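Local coordinates for protein aminotransferase TlmJ (Streptoalloteichus hindustanus, PDB 5UID) that probably catalyses a pyridoxal 5'-phosphate-dependent transamination in natural-product biosynthesis, at residues 132-137 and 302-307. Sequence-based numbering, arbitrary orientation.
Sequences LHYGGY and FYWVRM. With SO4 (sulfate ion), chain F.
Tyr-134 and Tyr-137 meet the indole of Trp-304 in two successive edge-to-face contacts, an instructive case of aromatic rings packing a loop against a strand remote in sequence. The edge of Tyr-134 points at one indole face, CE2 lying 3.8 Å from Trp-304 CD2, with the planes at 83°. The indole presents its own rim, placing CH2 over a face of Tyr-137, 3.6 Å from Tyr-137 CD1. With CG lodged between backbone N and carbonyl carbon (chi1 65°), Trp-304 offers a face to Tyr-134 and its CH2 edge to Tyr-137. Phe-302 CD2 lies over a face of the Tyr-134 ring, 3.6 Å from Tyr-134 CZ, the two rings inclined at 50°.

Gly-135 makes this closeness possible: its CA sits 3.5 Å from Phe-302 CD2, and a beta carbon there would clash with the indole. Its O accepts a weak hydrogen bond from Phe-302 N (3.4 Å). Farther out, Tyr-134 OH hydrogen-bonds to Arg-329 O, Tyr-137 OH to Pro-290 O and Trp-304 NE1 to Ala-109 O. At the far end of the strand, Arg-306 NH1 and NH2 hydrogen-bond a sulfate, probably from the crystallisation liquor. Cutting Tyr-134 back to an alanine is likely to open a gap beside Phe-302 and Trp-304 and leave Arg-329 O without this hydroxyl. The aromatic cluster joins the large-domain sheet of this fold type I aminotransferase, through the loop after strand 126-132, to the small C-terminal sheet 303-306/355-358.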
ATOM      1  N   LEU A 132      -9.526   1.227  19.742  1.00 25.28           N
ATOM      2  CA  LEU A 132     -10.501   1.361  18.671  1.00 25.43           C
ATOM      3  C   LEU A 132     -11.861   1.698  19.274  1.00 25.75           C
ATOM      4  O   LEU A 132     -12.014   1.824  20.492  1.00 27.12           O
ATOM      5  CB  LEU A 132     -10.560   0.095  17.807  1.00 25.32           C
ATOM      6  CG  LEU A 132     -10.734  -1.294  18.426  1.00 31.51           C
ATOM      7  CD1 LEU A 132     -12.179  -1.578  18.826  1.00 25.60           C
ATOM      8  CD2 LEU A 132     -10.230  -2.353  17.453  1.00 32.08           C
ATOM      9  N   HIS A 133     -12.851   1.855  18.403  1.00 29.47           N
ATOM     10  CA  HIS A 133     -14.211   2.218  18.792  1.00 28.75           C
ATOM     11  C   HIS A 133     -15.120   1.100  18.296  1.00 27.12           C
ATOM     12  O   HIS A 133     -15.676   1.191  17.198  1.00 23.09           O
ATOM     13  CB  HIS A 133     -14.604   3.577  18.211  1.00 29.89           C
ATOM     14  CG  HIS A 133     -13.503   4.591  18.249  1.00 30.33           C
ATOM     15  ND1 HIS A 133     -12.661   4.815  17.180  1.00 30.24           N
ATOM     16  CD2 HIS A 133     -13.101   5.435  19.229  1.00 28.91           C
ATOM     17  CE1 HIS A 133     -11.791   5.757  17.499  1.00 31.68           C
ATOM     18  NE2 HIS A 133     -12.036   6.150  18.737  1.00 30.84           N
ATOM     19  N   TYR A 134     -15.276   0.055  19.111  1.00 25.86           N
ATOM     20  CA  TYR A 134     -15.843  -1.199  18.626  1.00 28.89           C
ATOM     21  C   TYR A 134     -17.218  -0.987  18.013  1.00 29.88           C
ATOM     22  O   TYR A 134     -18.125  -0.450  18.658  1.00 28.24           O
ATOM     23  CB  TYR A 134     -15.923  -2.230  19.750  1.00 24.92           C
ATOM     24  CG  TYR A 134     -16.337  -3.587  19.227  1.00 24.58           C
ATOM     25  CD1 TYR A 134     -15.393  -4.482  18.743  1.00 22.62           C
ATOM     26  CD2 TYR A 134     -17.676  -3.958  19.180  1.00 27.34           C
ATOM     27  CE1 TYR A 134     -15.769  -5.717  18.247  1.00 23.17           C
ATOM     28  CE2 TYR A 134     -18.061  -5.190  18.685  1.00 27.88           C
ATOM     29  CZ  TYR A 134     -17.102  -6.064  18.220  1.00 24.05           C
ATOM     30  OH  TYR A 134     -17.483  -7.291  17.729  1.00 27.40           O
ATOM     31  N   GLY A 135     -17.362  -1.416  16.760  1.00 21.75           N
ATOM     32  CA  GLY A 135     -18.615  -1.323  16.044  1.00 28.05           C
ATOM     33  C   GLY A 135     -19.060   0.077  15.697  1.00 22.53           C
ATOM     34  O   GLY A 135     -20.145   0.236  15.124  1.00 26.82           O
ATOM     35  N   GLY A 136     -18.256   1.093  16.003  1.00 24.78           N
ATOM     36  CA  GLY A 136     -18.649   2.475  15.871  1.00 23.79           C
ATOM     37  C   GLY A 136     -18.960   3.156  17.187  1.00 28.93           C
ATOM     38  O   GLY A 136     -18.994   4.391  17.238  1.00 28.49           O
ATOM     39  N   TYR A 137     -19.196   2.385  18.241  1.00 33.21           N
ATOM     40  CA  TYR A 137     -19.396   2.946  19.573  1.00 29.94           C
ATOM     41  C   TYR A 137     -18.088   3.545  20.066  1.00 33.15           C
ATOM     42  O   TYR A 137     -17.079   2.831  20.135  1.00 29.46           O
ATOM     43  CB  TYR A 137     -19.870   1.873  20.547  1.00 29.34           C
ATOM     44  CG  TYR A 137     -21.349   1.563  20.511  1.00 29.35           C
ATOM     45  CD1 TYR A 137     -22.018   1.379  19.308  1.00 25.33           C
ATOM     46  CD2 TYR A 137     -22.071   1.423  21.691  1.00 26.65           C
ATOM     47  CE1 TYR A 137     -23.372   1.084  19.280  1.00 26.38           C
ATOM     48  CE2 TYR A 137     -23.419   1.128  21.674  1.00 36.87           C
ATOM     49  CZ  TYR A 137     -24.068   0.959  20.466  1.00 37.35           C
ATOM     50  OH  TYR A 137     -25.415   0.666  20.451  1.00 33.40           O
ATOM     51  N   PHE A 302     -20.608  -2.541  13.212  1.00 27.21           N
ATOM     52  CA  PHE A 302     -20.991  -3.875  13.649  1.00 25.54           C
ATOM     53  C   PHE A 302     -22.369  -3.831  14.292  1.00 26.56           C
ATOM     54  O   PHE A 302     -22.728  -2.859  14.964  1.00 26.88           O
ATOM     55  CB  PHE A 302     -20.009  -4.456  14.681  1.00 25.17           C
ATOM     56  CG  PHE A 302     -18.624  -4.687  14.160  1.00 24.47           C
ATOM     57  CD1 PHE A 302     -18.410  -5.114  12.862  1.00 22.30           C
ATOM     58  CD2 PHE A 302     -17.528  -4.492  14.987  1.00 26.59           C
ATOM     59  CE1 PHE A 302     -17.127  -5.333  12.396  1.00 28.96           C
ATOM     60  CE2 PHE A 302     -16.243  -4.705  14.525  1.00 29.50           C
ATOM     61  CZ  PHE A 302     -16.043  -5.127  13.227  1.00 32.29           C
ATOM     62  N   TYR A 303     -23.136  -4.900  14.096  1.00 23.65           N
ATOM     63  CA  TYR A 303     -24.286  -5.193  14.947  1.00 27.85           C
ATOM     64  C   TYR A 303     -24.000  -6.534  15.613  1.00 32.03           C
ATOM     65  O   TYR A 303     -24.233  -7.594  15.022  1.00 36.61           O
ATOM     66  CB  TYR A 303     -25.595  -5.220  14.167  1.00 26.93           C
ATOM     67  CG  TYR A 303     -26.793  -5.245  15.087  1.00 26.71           C
ATOM     68  CD1 TYR A 303     -27.363  -4.065  15.548  1.00 29.49           C
ATOM     69  CD2 TYR A 303     -27.334  -6.448  15.525  1.00 31.31           C
ATOM     70  CE1 TYR A 303     -28.449  -4.081  16.401  1.00 27.34           C
ATOM     71  CE2 TYR A 303     -28.419  -6.473  16.380  1.00 30.99           C
ATOM     72  CZ  TYR A 303     -28.971  -5.285  16.815  1.00 29.42           C
ATOM     73  OH  TYR A 303     -30.054  -5.303  17.662  1.00 31.72           O
ATOM     74  N   TRP A 304     -23.485  -6.487  16.836  1.00 30.39           N
ATOM     75  CA  TRP A 304     -23.058  -7.681  17.552  1.00 30.53           C
ATOM     76  C   TRP A 304     -24.133  -8.105  18.544  1.00 35.97           C
ATOM     77  O   TRP A 304     -24.652  -7.279  19.301  1.00 36.90           O
ATOM     78  CB  TRP A 304     -21.729  -7.440  18.270  1.00 24.02           C
ATOM     79  CG  TRP A 304     -21.783  -6.415  19.374  1.00 27.16           C
ATOM     80  CD1 TRP A 304     -21.842  -6.661  20.716  1.00 29.69           C
ATOM     81  CD2 TRP A 304     -21.772  -4.988  19.228  1.00 31.52           C
ATOM     82  NE1 TRP A 304     -21.868  -5.478  21.413  1.00 33.76           N
ATOM     83  CE2 TRP A 304     -21.827  -4.436  20.524  1.00 34.49           C
ATOM     84  CE3 TRP A 304     -21.720  -4.124  18.128  1.00 29.68           C
ATOM     85  CZ2 TRP A 304     -21.834  -3.060  20.750  1.00 32.40           C
ATOM     86  CZ3 TRP A 304     -21.729  -2.758  18.354  1.00 27.11           C
ATOM     87  CH2 TRP A 304     -21.785  -2.240  19.656  1.00 30.23           C
ATOM     88  N   VAL A 305     -24.469  -9.388  18.526  1.00 31.32           N
ATOM     89  CA  VAL A 305     -25.401  -9.967  19.479  1.00 28.55           C
ATOM     90  C   VAL A 305     -24.640 -10.964  20.339  1.00 31.65           C
ATOM     91  O   VAL A 305     -23.660 -11.576  19.898  1.00 33.55           O
ATOM     92  CB  VAL A 305     -26.598 -10.643  18.779  1.00 27.37           C
ATOM     93  CG1 VAL A 305     -27.484  -9.597  18.118  1.00 26.48           C
ATOM     94  CG2 VAL A 305     -26.109 -11.657  17.757  1.00 23.18           C
ATOM     95  N   ARG A 306     -25.095 -11.120  21.579  1.00 25.64           N
ATOM     96  CA  ARG A 306     -24.447 -11.991  22.548  1.00 26.13           C
ATOM     97  C   ARG A 306     -25.374 -13.136  22.929  1.00 34.54           C
ATOM     98  O   ARG A 306     -26.582 -12.944  23.097  1.00 38.05           O
ATOM     99  CB  ARG A 306     -24.039 -11.209  23.797  1.00 29.47           C
ATOM    100  CG  ARG A 306     -22.872 -10.258  23.581  1.00 26.29           C
ATOM    101  CD  ARG A 306     -22.795  -9.243  24.708  1.00 30.59           C
ATOM    102  NE  ARG A 306     -23.824  -8.217  24.568  1.00 33.53           N
ATOM    103  CZ  ARG A 306     -24.399  -7.585  25.586  1.00 35.55           C
ATOM    104  NH1 ARG A 306     -24.060  -7.883  26.833  1.00 31.01           N
ATOM    105  NH2 ARG A 306     -25.323  -6.662  25.355  1.00 35.40           N
HETATM  106  N   MSE A 307     -24.799 -14.325  23.069  1.00 31.06           N
HETATM  107  CA  MSE A 307     -25.557 -15.511  23.440  1.00 30.05           C
HETATM  108  C   MSE A 307     -24.660 -16.488  24.193  1.00 33.14           C
HETATM  109  O   MSE A 307     -23.466 -16.237  24.356  1.00 37.98           O
HETATM  110  CB  MSE A 307     -26.160 -16.167  22.197  1.00 32.25           C
HETATM  111  CG  MSE A 307     -25.135 -16.692  21.206  1.00 38.33           C
HETATM  112 SE   MSE A 307     -25.860 -16.905  19.404  0.64 38.19          SE
HETATM  113  CE  MSE A 307     -25.682 -15.069  18.785  1.00 34.82           C
TER
HETATM  114  S   SO4 F 402     -26.181  -5.531  28.784  0.89 92.76           S
HETATM  115  O1  SO4 F 402     -27.191  -5.231  29.795  0.89 95.92           O
HETATM  116  O2  SO4 F 402     -24.868  -5.126  29.276  0.89 94.00           O
HETATM  117  O3  SO4 F 402     -26.181  -6.965  28.511  0.89 90.96           O
HETATM  118  O4  SO4 F 402     -26.488  -4.798  27.557  0.89 92.28           O